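Local coordinates for protein bifunctional enzyme CysN/CysC (Mycobacterium tuberculosis, PDB 4RFV) that probably phosphorylates adenosine 5'-phosphosulfate with ATP through its kinase domain, the part modelled here in an inactive form, in sulfate assimilation toward cysteine, at residues T26-G31 and V101-P106; S38-L43 and R178-Q183. The protein carries 1 engineered substitution. One frame throughout, in Å; residues are numbered along the deposited sequence. Where two conformers were deposited one is given.

Contact 1 (T26-G31 and V101-P106)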
loop_
_atom_site.group_PDB
_atom_site.type_symbol
_atom_site.label_atom_id
_atom_site.label_comp_id
_atom_site.label_asym_id
_atom_site.label_seq_id
_atom_site.Cartn_x
_atom_site.Cartn_y
_atom_site.Cartn_z
ATOM N N THR A 26 1.967 -6.124 -11.308
ATOM C CA THR A 26 3.314 -5.571 -10.945
ATOM C C THR A 26 4.346 -5.873 -11.991
ATOM O O THR A 26 4.459 -7.000 -12.452
ATOM C CB THR A 26 3.802 -6.141 -9.594
ATOM O OG1 THR A 26 2.867 -5.788 -8.581
ATOM C CG2 THR A 26 5.205 -5.658 -9.196
ATOM N N VAL A 27 5.112 -4.832 -12.359
ATOM C CA VAL A 27 6.335 -4.963 -13.133
ATOM C C VAL A 27 7.525 -4.664 -12.228
ATOM O O VAL A 27 7.617 -3.592 -11.617
ATOM C CB VAL A 27 6.351 -3.992 -14.336
ATOM C CG1 VAL A 27 7.585 -4.277 -15.173
ATOM C CG2 VAL A 27 5.077 -4.130 -15.168
ATOM N N TRP A 28 8.370 -5.652 -12.038
ATOM C CA TRP A 28 9.518 -5.571 -11.160
ATOM C C TRP A 28 10.779 -5.409 -12.016
ATOM O O TRP A 28 11.133 -6.319 -12.784
ATOM C CB TRP A 28 9.574 -6.827 -10.318
ATOM C CG TRP A 28 10.593 -6.829 -9.217
ATOM C CD1 TRP A 28 11.932 -7.037 -9.354
ATOM C CD2 TRP A 28 10.361 -6.658 -7.826
ATOM N NE1 TRP A 28 12.558 -6.998 -8.147
ATOM C CE2 TRP A 28 11.631 -6.737 -7.185
ATOM C CE3 TRP A 28 9.240 -6.389 -7.060
ATOM C CZ2 TRP A 28 11.784 -6.623 -5.801
ATOM C CZ3 TRP A 28 9.407 -6.263 -5.660
ATOM C CH2 TRP A 28 10.672 -6.407 -5.073
ATOM N N PHE A 29 11.465 -4.289 -11.868
ATOM C CA PHE A 29 12.653 -3.999 -12.641
ATOM C C PHE A 29 13.861 -4.298 -11.733
ATOM O O PHE A 29 13.986 -3.688 -10.656
ATOM C CB PHE A 29 12.718 -2.515 -13.057
ATOM C CG PHE A 29 11.592 -2.043 -13.949
ATOM C CD1 PHE A 29 10.416 -1.621 -13.410
ATOM C CD2 PHE A 29 11.753 -1.933 -15.323
ATOM C CE1 PHE A 29 9.369 -1.184 -14.190
ATOM C CE2 PHE A 29 10.704 -1.467 -16.115
ATOM C CZ PHE A 29 9.518 -1.068 -15.555
ATOM N N THR A 30 14.744 -5.203 -12.174
ATOM C CA THR A 30 15.952 -5.556 -11.481
ATOM C C THR A 30 17.140 -5.242 -12.383
ATOM O O THR A 30 17.035 -5.266 -13.638
ATOM C CB THR A 30 15.948 -7.037 -11.051
ATOM O OG1 THR A 30 17.156 -7.362 -10.364
ATOM C CG2 THR A 30 15.691 -7.964 -12.240
ATOM N N GLY A 31 18.258 -4.913 -11.751
ATOM C CA GLY A 31 19.452 -4.542 -12.509
ATOM C C GLY A 31 20.330 -3.648 -11.650
ATOM O O GLY A 31 19.851 -3.092 -10.654
ATOM N N VAL A 101 8.087 -1.294 -10.052
ATOM C CA VAL A 101 9.038 -1.345 -8.918
ATOM C C VAL A 101 10.480 -1.350 -9.393
ATOM O O VAL A 101 10.965 -2.371 -9.838
ATOM C CB VAL A 101 8.827 -2.609 -8.063
ATOM C CG1 VAL A 101 9.762 -2.608 -6.816
ATOM C CG2 VAL A 101 7.371 -2.746 -7.697
ATOM N N PRO A 102 11.168 -0.215 -9.312
ATOM C CA PRO A 102 12.583 -0.195 -9.667
ATOM C C PRO A 102 13.414 -0.570 -8.450
ATOM O O PRO A 102 13.455 0.175 -7.472
ATOM C CB PRO A 102 12.817 1.238 -10.090
ATOM C CG PRO A 102 11.860 2.018 -9.273
ATOM C CD PRO A 102 10.658 1.143 -9.023
ATOM N N ALA A 103 13.997 -1.748 -8.444
ATOM C CA ALA A 103 14.716 -2.201 -7.278
ATOM C C ALA A 103 15.915 -2.958 -7.733
ATOM O O ALA A 103 15.779 -3.911 -8.534
ATOM C CB ALA A 103 13.842 -3.104 -6.426
ATOM N N ILE A 104 17.079 -2.650 -7.197
ATOM C CA ILE A 104 18.272 -3.352 -7.665
ATOM C C ILE A 104 18.064 -4.861 -7.529
ATOM O O ILE A 104 18.277 -5.580 -8.509
ATOM C CB ILE A 104 19.570 -2.955 -6.963
ATOM C CG1 ILE A 104 19.884 -1.481 -7.184
ATOM C CG2 ILE A 104 20.730 -3.785 -7.518
ATOM C CD1 ILE A 104 20.775 -0.920 -6.082
ATOM N N SER A 105 17.627 -5.299 -6.332
ATOM C CA SER A 105 17.325 -6.725 -6.070
ATOM C C SER A 105 18.397 -7.672 -6.640
ATOM O O SER A 105 18.156 -8.486 -7.521
ATOM C CB SER A 105 15.918 -7.105 -6.520
ATOM O OG SER A 105 15.633 -6.761 -7.837
ATOM N N PRO A 106 19.599 -7.564 -6.104
ATOM C CA PRO A 106 20.715 -8.266 -6.714
ATOM C C PRO A 106 20.728 -9.802 -6.583
ATOM O O PRO A 106 21.431 -10.463 -7.343
ATOM C CB PRO A 106 21.927 -7.672 -5.992
ATOM C CG PRO A 106 21.432 -7.228 -4.692
ATOM C CD PRO A 106 20.006 -6.784 -4.912
#
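W28 lays one face of its indole over V101: the methyl CG1 makes a CH-pi contact with the six-membered ring, 4.0 Å from V101 CG1 to the ring centroid. With CG of W28 anti to the backbone N (chi1 -172°), the ring swings across the sheet to the V101 side, where a valine methyl meets its face. W28 NE1 donates to S105 OG at 3.1 Å, with the oxygen close to the ring plane, so a methyl on one face and a bond at the edge both limit how the indole can turn.

Between the backbones the pairing is parallel. V101 N gives to V27 O (2.8 Å), F29 N to V101 O (2.8 Å) and A103 N to F29 O (2.9 Å). P102, which has no N-H, suits a position whose nitrogen is not needed for this ladder. Beyond the A103 bond, I104 O receives T30 OG1 at 2.8 Å and, weakly, G31 N at 3.3 Å; T30 OG1 also bonds Y164. G31, which probably opens the Walker A loop, sits at phi 155°, where any side chain would collide with T30 O.

Strand 25-30 is the middle one of the five-stranded parallel sheet of this P-loop kinase fold, and 98-102 is its neighbour: helix 108-121 packs on W28 through R111 and A114, helix 37-50 covers F29 on the other face, and strand 125-130 continues the sheet.

Contact 2 (S38-L43 and R178-Q183). With PO4 (phosphate ion), chain C.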
loop_
_atom_site.group_PDB
_atom_site.type_symbol
_atom_site.label_atom_id
_atom_site.label_comp_id
_atom_site.label_asym_id
_atom_site.label_seq_id
_atom_site.Cartn_x
_atom_site.Cartn_y
_atom_site.Cartn_z
ATOM N N SER A 38 14.861 3.272 -12.885
ATOM C CA SER A 38 13.948 4.340 -12.464
ATOM C C SER A 38 13.491 5.179 -13.647
ATOM O O SER A 38 12.322 5.551 -13.720
ATOM C CB SER A 38 14.616 5.264 -11.452
ATOM O OG SER A 38 14.863 4.537 -10.275
ATOM N N SER A 39 14.405 5.467 -14.562
ATOM C CA SER A 39 14.045 6.235 -15.762
ATOM C C SER A 39 12.968 5.525 -16.593
ATOM O O SER A 39 11.992 6.159 -17.008
ATOM C CB SER A 39 15.287 6.467 -16.621
ATOM O OG SER A 39 16.078 7.450 -15.999
ATOM N N VAL A 40 13.193 4.245 -16.856
ATOM C CA VAL A 40 12.239 3.466 -17.620
ATOM C C VAL A 40 10.921 3.393 -16.831
ATOM O O VAL A 40 9.852 3.631 -17.402
ATOM C CB VAL A 40 12.741 2.048 -17.983
ATOM C CG1 VAL A 40 11.640 1.249 -18.663
ATOM C CG2 VAL A 40 13.930 2.056 -18.899
ATOM N N ALA A 41 10.971 3.111 -15.525
ATOM C CA ALA A 41 9.731 2.979 -14.734
ATOM C C ALA A 41 8.913 4.256 -14.764
ATOM O O ALA A 41 7.683 4.225 -14.910
ATOM C CB ALA A 41 10.025 2.563 -13.300
ATOM N N MET A 42 9.590 5.406 -14.675
ATOM C CA MET A 42 8.886 6.685 -14.670
ATOM C C MET A 42 8.242 6.998 -16.029
ATOM O O MET A 42 7.130 7.528 -16.097
ATOM C CB MET A 42 9.842 7.799 -14.260
ATOM C CG MET A 42 10.098 7.773 -12.756
ATOM S SD MET A 42 11.304 8.996 -12.211
ATOM C CE MET A 42 11.258 8.728 -10.440
ATOM N N LEU A 43 8.938 6.676 -17.105
ATOM C CA LEU A 43 8.363 6.909 -18.440
ATOM C C LEU A 43 7.191 5.949 -18.718
ATOM O O LEU A 43 6.169 6.341 -19.260
ATOM C CB LEU A 43 9.453 6.810 -19.499
ATOM C CG LEU A 43 9.012 7.135 -20.929
ATOM C CD1 LEU A 43 8.385 8.517 -20.975
ATOM C CD2 LEU A 43 10.206 7.062 -21.860
ATOM N N ARG A 178 19.035 0.691 -26.993
ATOM C CA ARG A 178 17.731 1.281 -27.278
ATOM C C ARG A 178 17.467 2.553 -26.476
ATOM O O ARG A 178 17.962 2.704 -25.357
ATOM C CB ARG A 178 16.638 0.242 -26.992
ATOM C CG ARG A 178 16.944 -1.146 -27.576
ATOM C CD ARG A 178 15.684 -1.903 -27.988
ATOM N NE ARG A 178 14.871 -1.106 -28.901
ATOM C CZ ARG A 178 13.633 -1.404 -29.287
ATOM N NH1 ARG A 178 13.030 -2.511 -28.862
ATOM N NH2 ARG A 178 12.999 -0.585 -30.120
ATOM N N SER A 179 16.667 3.458 -27.046
ATOM C CA SER A 179 16.301 4.691 -26.357
ATOM C C SER A 179 15.412 4.345 -25.163
ATOM O O SER A 179 14.775 3.292 -25.142
ATOM C CB SER A 179 15.559 5.653 -27.281
ATOM O OG SER A 179 14.189 5.336 -27.379
ATOM N N ILE A 180 15.376 5.215 -24.171
ATOM C CA ILE A 180 14.488 4.984 -23.029
ATOM C C ILE A 180 13.023 4.961 -23.487
ATOM O O ILE A 180 12.248 4.158 -22.993
ATOM C CB ILE A 180 14.808 5.952 -21.856
ATOM C CG1 ILE A 180 16.113 5.469 -21.204
ATOM C CG2 ILE A 180 13.715 5.954 -20.809
ATOM C CD1 ILE A 180 16.522 6.203 -19.965
ATOM N N ASP A 181 12.648 5.825 -24.438
ATOM C CA ASP A 181 11.305 5.773 -24.997
ATOM C C ASP A 181 10.956 4.400 -25.627
ATOM O O ASP A 181 9.869 3.854 -25.387
ATOM C CB ASP A 181 11.103 6.885 -26.013
ATOM C CG ASP A 181 9.680 7.035 -26.394
ATOM O OD1 ASP A 181 8.871 7.445 -25.537
ATOM O OD2 ASP A 181 9.344 6.710 -27.549
ATOM N N GLU A 182 11.884 3.844 -26.408
ATOM C CA GLU A 182 11.722 2.515 -26.976
ATOM C C GLU A 182 11.606 1.462 -25.887
ATOM O O GLU A 182 10.760 0.563 -25.966
ATOM C CB GLU A 182 12.903 2.156 -27.881
ATOM C CG GLU A 182 12.728 2.678 -29.299
ATOM C CD GLU A 182 14.056 2.941 -30.004
ATOM O OE1 GLU A 182 15.128 2.494 -29.511
ATOM O OE2 GLU A 182 14.016 3.613 -31.054
ATOM N N GLN A 183 12.461 1.562 -24.882
ATOM C CA GLN A 183 12.433 0.593 -23.809
ATOM C C GLN A 183 11.103 0.646 -23.082
ATOM O O GLN A 183 10.531 -0.410 -22.798
ATOM C CB GLN A 183 13.600 0.789 -22.839
ATOM C CG GLN A 183 14.940 0.424 -23.466
ATOM C CD GLN A 183 16.071 0.484 -22.480
ATOM O OE1 GLN A 183 15.916 0.978 -21.352
ATOM N NE2 GLN A 183 17.207 -0.056 -22.869
HETATM P P PO4 C . 18.963 2.987 -12.107
HETATM O O1 PO4 C . 19.504 3.923 -13.239
HETATM O O2 PO4 C . 19.843 3.075 -10.944
HETATM O O3 PO4 C . 18.995 1.577 -12.622
HETATM O O4 PO4 C . 17.568 3.337 -11.743
#
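I180 projects toward helix 37-50 and divides its contacts between two branches: CD1 meets S39 CB at 3.6 Å, while CG2 lies 3.8 Å from L43 CD2. CG2 stands anti to the backbone N and CG1 anti to the carbonyl carbon (chi1 -74°), which spreads the branches along the facing helix. The small S39 lets CD1 come close to its CB, and L43 extends CD2 over the start of helix 180-192, to 3.6 Å from D181 CA. Deeper in, V40 CG2 packs against the amide oxygen OE1 of Q183 at 3.3 Å, the two side chains crossing at about a right angle; Q183 NE2 makes a weak hydrogen bond to T175 O.

The second shell sets the helix start that carries I180. S179 and E182 form a capping box, with E182 N donating to S179 OG (2.9 Å) and S179 N to E182 OE1 (3.1 Å). D181 OD1 reaches K47 in a salt bridge joining the two helices. S38 N, near the start of helix 37-50, which follows a probable P-loop, donates to O4 of a phosphate ion (2.9 Å). V40 rests on F29 of strand 25-30 and, like Q183, on L174, so the helix pair lies against the sheet between its central strand and edge strand 172-174.

Contacts 1 and 2 have centres about 14 Å apart and meet through strand 25-30 and the helix that follows it. F29 of contact 1 sends CE2 to V40 CG1 of contact 2 at 3.8 Å and CE1 to A41 CB at 3.9 Å, while P102 CB lies 3.9 Å from S38 OG. The loop joining that strand to helix 37-50 fits a P-loop (Walker A), as expected for this clan, with G31 in contact 1 and S38 in contact 2. The phosphate ion on S38, probably from the crystallisation liquor, is also hydrogen-bonded to G34 N, S35 OG, G36 N and K37 NZ, consistent with a nucleotide phosphate pocket.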